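Local structure of lipase-esterase related protein (Clostridium acetobutylicum, 3E0X) at residues G100-K105 / K185-P190; G118-K123 / D179-L184. The protein is of uncharacterised function but has an alpha/beta hydrolase fold and is probably a hydrolase, perhaps acting on esters or lipids. All blocks are in the same frame, centred on the assembly; numbering follows the deposited sequence.

Overall arrangement
The chain first lays down strands 7-11, 18-22 and 43-47, helix 63-76 and strand 86-91. Helix 93-102 follows, and its C-terminal end and the residues just after it supply 100-105. Strand 109-115 then leads into the loop with 118-123. After four more helices, of which 165-177 is the last, the chain returns as 179-184 and runs directly on through 185-190 into strand 191-196. Contact 2 therefore closes the inner loop and contact 1 the outer one, so the two are nested. Their centres lie about 14 Å apart, and they touch where Leu103 packs on Asn183. Together they tie the entry to strand 191-196 to the end of helix 93-102 and to the loop after strand 109-115.

Contact 1: G100-K105 / K185-P190; sequences GVALKK and KNIDIP
Leu103 and Ile187 bring the two backbones closest, with CA atoms 5.7 Å apart, where a type I turn runs from Ala102 to Lys105 at the C-terminal end of helix 93-102, beside the irregular loop 185-190. Leu103 CD2 rests on Ile187 CG1 at 3.6 Å, and the two side chains cross at about a right angle. The same methyl also touches Asn186 CB. Ala102 CB meets Ile187 CG2 and Ile189 CD1, each at 4.1 Å. Lys105 follows the helix with positive phi (60°). Its chain bends at chi2 (-52°) and again at chi4, which carries NZ across to Asp188. Lys105 NZ makes a salt bridge of 2.8 Å to Asp188 OD2, approaching that oxygen from above the carboxylate, 47° off its plane. One water accepts from Lys105 NZ and donates to Asn186 O. A second water donates to Ala102 O and accepts from Asp188 N, so it joins the backbones. The polar links thus lie beside an apolar patch. Beneath the patch, Ala102 and Ile189 both pack on Val112 of strand 109-115. Val101 turns to helix 63-76. In this alpha/beta hydrolase fold the contact joins helix 93-102, which follows strand 86-91, to the approach to strand 191-196.

Contact 2: G118-K123 / D179-L184; sequences GARFDK and DLVDNL
Ala119 is buried among three side chains of 179-184. Ala119 CB lies 3.8 Å from Leu184 CD1 and 3.9 Å from Val181 CG2, with Leu180 CB slightly farther off. Its carbonyl is held as well: Leu180 N donates to Ala119 O at 2.8 Å in a nearly straight bond (169°). Asp179 CA adds a CA-H...O contact to the same oxygen. Arg120 runs alongside Asp179, the two side chains heading in one direction. Both have CG anti to the backbone N (chi1 177° in Arg120), and the Arg120 chain stays extended at chi2. This course brings Arg120 CD to 3.4 Å from Asp179 OD2. The charged groups do not pair directly, and their planes stand 83° apart. A water accepts from Arg120 NH1 and donates to Asp179 OD2. In the alpha/beta hydrolase fold, this contact joins the loop after strand 109-115 to the segment that returns from helix 165-177 toward strand 191-196. Asp179 OD1 accepts from Val181 N at 3.1 Å, forming an Asx turn. Val181 CG2 touches Arg120 CB at 3.7 Å and covers one face of the guanidinium, lying off-centre over it. Arg120 NE makes a salt bridge to Asp122 OD1 (3.1 Å), which it meets from above the carboxylate plane. Arg120 and Val181 both pack on Ile209 of helix 204-213.

Contact 1: G100-K105 / K185-P190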
loop_
_atom_site.group_PDB
_atom_site.type_symbol
_atom_site.label_atom_id
_atom_site.label_comp_id
_atom_site.label_asym_id
_atom_site.label_seq_id
_atom_site.Cartn_x
_atom_site.Cartn_y
_atom_site.Cartn_z
ATOM N N GLY A 100 0.941 -3.186 9.936
ATOM C CA GLY A 100 2.047 -3.347 10.883
ATOM C C GLY A 100 2.344 -2.057 11.650
ATOM O O GLY A 100 2.661 -2.072 12.844
ATOM N N VAL A 101 2.242 -0.919 10.964
ATOM C CA VAL A 101 2.449 0.387 11.623
ATOM C C VAL A 101 1.354 0.661 12.656
ATOM O O VAL A 101 1.639 1.176 13.754
ATOM C CB VAL A 101 2.576 1.542 10.611
ATOM C CG1 VAL A 101 2.737 2.871 11.351
ATOM C CG2 VAL A 101 3.801 1.284 9.744
ATOM N N ALA A 102 0.120 0.293 12.329
ATOM C CA ALA A 102 -0.968 0.448 13.296
ATOM C C ALA A 102 -0.603 -0.273 14.600
ATOM O O ALA A 102 -0.884 0.225 15.690
ATOM C CB ALA A 102 -2.260 -0.121 12.725
ATOM N N LEU A 103 0.044 -1.436 14.488
ATOM C CA LEU A 103 0.415 -2.236 15.679
ATOM C C LEU A 103 1.532 -1.597 16.504
ATOM O O LEU A 103 1.740 -2.002 17.654
ATOM C CB LEU A 103 0.810 -3.648 15.249
ATOM C CG LEU A 103 -0.397 -4.449 14.775
ATOM C CD1 LEU A 103 0.009 -5.668 13.956
ATOM C CD2 LEU A 103 -1.242 -4.870 16.007
ATOM N N LYS A 104 2.225 -0.597 15.958
ATOM C CA LYS A 104 3.226 0.143 16.723
ATOM C C LYS A 104 2.590 1.152 17.674
ATOM O O LYS A 104 3.287 1.709 18.537
ATOM C CB LYS A 104 4.195 0.882 15.787
ATOM C CG LYS A 104 5.042 -0.019 14.866
ATOM C CD LYS A 104 6.147 -0.707 15.622
ATOM C CE LYS A 104 7.128 -1.383 14.670
ATOM N NZ LYS A 104 8.460 -1.579 15.301
ATOM N N LYS A 105 1.295 1.435 17.477
ATOM C CA LYS A 105 0.523 2.297 18.404
ATOM C C LYS A 105 1.145 3.698 18.492
ATOM O O LYS A 105 1.307 4.268 19.591
ATOM C CB LYS A 105 0.443 1.675 19.818
ATOM C CG LYS A 105 0.044 0.212 19.885
ATOM C CD LYS A 105 -1.216 -0.047 19.122
ATOM C CE LYS A 105 -1.773 -1.458 19.402
ATOM N NZ LYS A 105 -2.178 -1.622 20.825
ATOM N N LYS A 185 -6.140 -8.494 15.700
ATOM C CA LYS A 185 -7.044 -8.252 16.830
ATOM C C LYS A 185 -6.512 -7.222 17.812
ATOM O O LYS A 185 -7.283 -6.708 18.636
ATOM C CB LYS A 185 -7.317 -9.554 17.576
ATOM C CG LYS A 185 -6.110 -10.192 18.249
ATOM C CD LYS A 185 -6.555 -11.182 19.329
ATOM C CE LYS A 185 -5.470 -11.349 20.359
ATOM N NZ LYS A 185 -5.958 -12.045 21.592
ATOM N N ASN A 186 -5.217 -6.937 17.740
ATOM C CA ASN A 186 -4.583 -5.986 18.651
ATOM C C ASN A 186 -4.584 -4.551 18.132
ATOM O O ASN A 186 -4.105 -3.657 18.814
ATOM C CB ASN A 186 -3.147 -6.445 18.960
ATOM C CG ASN A 186 -3.107 -7.792 19.675
ATOM O OD1 ASN A 186 -2.337 -8.692 19.309
ATOM N ND2 ASN A 186 -3.954 -7.945 20.678
ATOM N N ILE A 187 -5.112 -4.335 16.929
ATOM C CA ILE A 187 -5.186 -2.981 16.395
ATOM C C ILE A 187 -6.346 -2.244 17.063
ATOM O O ILE A 187 -7.496 -2.698 16.988
ATOM C CB ILE A 187 -5.347 -2.982 14.864
ATOM C CG1 ILE A 187 -4.051 -3.496 14.211
ATOM C CG2 ILE A 187 -5.691 -1.571 14.373
ATOM C CD1 ILE A 187 -4.137 -3.756 12.693
ATOM N N ASP A 188 -6.029 -1.090 17.659
ATOM C CA ASP A 188 -6.980 -0.293 18.465
ATOM C C ASP A 188 -7.794 0.730 17.657
ATOM O O ASP A 188 -8.822 1.233 18.112
ATOM C CB ASP A 188 -6.229 0.508 19.557
ATOM C CG ASP A 188 -5.507 -0.364 20.585
ATOM O OD1 ASP A 188 -6.060 -1.395 21.033
ATOM O OD2 ASP A 188 -4.390 0.041 20.990
ATOM N N ILE A 189 -7.283 1.092 16.482
ATOM C CA ILE A 189 -7.848 2.167 15.659
ATOM C C ILE A 189 -8.674 1.594 14.519
ATOM O O ILE A 189 -8.583 0.393 14.233
ATOM C CB ILE A 189 -6.724 3.070 15.094
ATOM C CG1 ILE A 189 -5.694 2.231 14.329
ATOM C CG2 ILE A 189 -6.070 3.908 16.249
ATOM C CD1 ILE A 189 -4.631 3.097 13.646
ATOM N N PRO A 190 -9.505 2.441 13.874
ATOM C CA PRO A 190 -10.321 1.956 12.731
ATOM C C PRO A 190 -9.469 1.576 11.513
ATOM O O PRO A 190 -8.478 2.240 11.173
ATOM C CB PRO A 190 -11.253 3.127 12.418
ATOM C CG PRO A 190 -11.205 4.030 13.696
ATOM C CD PRO A 190 -9.797 3.847 14.228
HETATM O O HOH W 1 -3.546 0.305 16.882
HETATM O O HOH W 2 -3.124 -4.106 21.651
#

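Contact 2: G118-K123 / D179-L184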
loop_
_atom_site.group_PDB
_atom_site.type_symbol
_atom_site.label_atom_id
_atom_site.label_comp_id
_atom_site.label_asym_id
_atom_site.label_seq_id
_atom_site.Cartn_x
_atom_site.Cartn_y
_atom_site.Cartn_z
ATOM N N GLY A 118 -3.473 -6.913 2.299
ATOM C CA GLY A 118 -3.646 -8.113 3.094
ATOM C C GLY A 118 -2.686 -8.101 4.271
ATOM O O GLY A 118 -1.753 -7.287 4.320
ATOM N N ALA A 119 -2.933 -9.009 5.210
ATOM C CA ALA A 119 -2.039 -9.230 6.328
ATOM C C ALA A 119 -1.205 -10.501 6.150
ATOM O O ALA A 119 -0.317 -10.777 6.934
ATOM C CB ALA A 119 -2.843 -9.330 7.621
ATOM N N ARG A 120 -1.546 -11.288 5.144
ATOM C CA ARG A 120 -0.897 -12.570 4.833
ATOM C C ARG A 120 -1.315 -12.865 3.405
ATOM O O ARG A 120 -2.445 -12.577 3.006
ATOM C CB ARG A 120 -1.380 -13.664 5.813
ATOM C CG ARG A 120 -0.853 -15.093 5.589
ATOM C CD ARG A 120 -1.569 -16.084 6.519
ATOM N NE ARG A 120 -2.978 -16.262 6.181
ATOM C CZ ARG A 120 -3.941 -16.548 7.056
ATOM N NH1 ARG A 120 -3.664 -16.720 8.337
ATOM N NH2 ARG A 120 -5.195 -16.669 6.640
ATOM N N PHE A 121 -0.387 -13.414 2.632
ATOM C CA PHE A 121 -0.623 -13.653 1.213
ATOM C C PHE A 121 -0.338 -15.116 0.905
ATOM O O PHE A 121 0.477 -15.432 0.036
ATOM C CB PHE A 121 0.246 -12.712 0.367
ATOM C CG PHE A 121 0.029 -11.251 0.689
ATOM C CD1 PHE A 121 -1.020 -10.531 0.113
ATOM C CD2 PHE A 121 0.855 -10.613 1.602
ATOM C CE1 PHE A 121 -1.227 -9.181 0.440
ATOM C CE2 PHE A 121 0.654 -9.254 1.929
ATOM C CZ PHE A 121 -0.382 -8.535 1.336
ATOM N N ASP A 122 -1.042 -16.008 1.598
ATOM C CA ASP A 122 -0.717 -17.440 1.576
ATOM C C ASP A 122 -1.160 -18.191 0.334
ATOM O O ASP A 122 -0.787 -19.347 0.167
ATOM C CB ASP A 122 -1.268 -18.110 2.840
ATOM C CG ASP A 122 -2.748 -17.882 3.010
ATOM O OD1 ASP A 122 -3.137 -16.720 3.166
ATOM O OD2 ASP A 122 -3.540 -18.850 2.966
ATOM N N LYS A 123 -1.945 -17.545 -0.523
ATOM C CA LYS A 123 -2.453 -18.212 -1.710
ATOM C C LYS A 123 -1.858 -17.676 -3.020
ATOM O O LYS A 123 -2.349 -17.999 -4.104
ATOM C CB LYS A 123 -3.982 -18.203 -1.738
ATOM C CG LYS A 123 -4.603 -19.014 -0.619
ATOM C CD LYS A 123 -6.051 -19.275 -0.863
ATOM C CE LYS A 123 -6.659 -19.976 0.361
ATOM N NZ LYS A 123 -8.140 -20.073 0.230
ATOM N N ASP A 179 3.120 -12.563 7.890
ATOM C CA ASP A 179 1.865 -13.063 8.418
ATOM C C ASP A 179 1.528 -12.299 9.684
ATOM O O ASP A 179 1.977 -12.669 10.783
ATOM C CB ASP A 179 1.977 -14.563 8.694
ATOM C CG ASP A 179 0.656 -15.184 9.113
ATOM O OD1 ASP A 179 -0.309 -14.422 9.387
ATOM O OD2 ASP A 179 0.598 -16.443 9.137
ATOM N N LEU A 180 0.755 -11.228 9.521
ATOM C CA LEU A 180 0.326 -10.415 10.666
ATOM C C LEU A 180 -1.060 -10.796 11.163
ATOM O O LEU A 180 -1.622 -10.096 12.001
ATOM C CB LEU A 180 0.294 -8.924 10.298
ATOM C CG LEU A 180 1.637 -8.324 9.889
ATOM C CD1 LEU A 180 1.447 -7.012 9.120
ATOM C CD2 LEU A 180 2.536 -8.152 11.095
ATOM N N VAL A 181 -1.635 -11.870 10.633
ATOM C CA VAL A 181 -3.049 -12.122 10.883
ATOM C C VAL A 181 -3.391 -12.235 12.373
ATOM O O VAL A 181 -4.395 -11.661 12.830
ATOM C CB VAL A 181 -3.567 -13.331 10.081
ATOM C CG1 VAL A 181 -4.985 -13.728 10.546
ATOM C CG2 VAL A 181 -3.602 -12.976 8.626
ATOM N N ASP A 182 -2.570 -12.964 13.122
ATOM C CA ASP A 182 -2.917 -13.230 14.524
ATOM C C ASP A 182 -2.651 -12.020 15.422
ATOM O O ASP A 182 -2.899 -12.061 16.630
ATOM C CB ASP A 182 -2.275 -14.536 15.027
ATOM C CG ASP A 182 -0.768 -14.469 15.165
ATOM O OD1 ASP A 182 -0.150 -13.399 14.988
ATOM O OD2 ASP A 182 -0.168 -15.543 15.452
ATOM N N ASN A 183 -2.165 -10.926 14.829
ATOM C CA ASN A 183 -2.009 -9.669 15.565
ATOM C C ASN A 183 -3.052 -8.619 15.213
ATOM O O ASN A 183 -3.132 -7.578 15.880
ATOM C CB ASN A 183 -0.611 -9.095 15.387
ATOM C CG ASN A 183 0.397 -9.749 16.289
ATOM O OD1 ASN A 183 1.391 -10.286 15.822
ATOM N ND2 ASN A 183 0.121 -9.750 17.596
ATOM N N LEU A 184 -3.845 -8.881 14.175
ATOM C CA LEU A 184 -4.847 -7.898 13.732
ATOM C C LEU A 184 -5.810 -7.520 14.846
ATOM O O LEU A 184 -6.217 -6.365 14.954
ATOM C CB LEU A 184 -5.632 -8.404 12.520
ATOM C CG LEU A 184 -4.866 -8.552 11.193
ATOM C CD1 LEU A 184 -5.740 -9.235 10.149
ATOM C CD2 LEU A 184 -4.313 -7.195 10.732
HETATM O O HOH W 3 -1.415 -17.906 9.720
#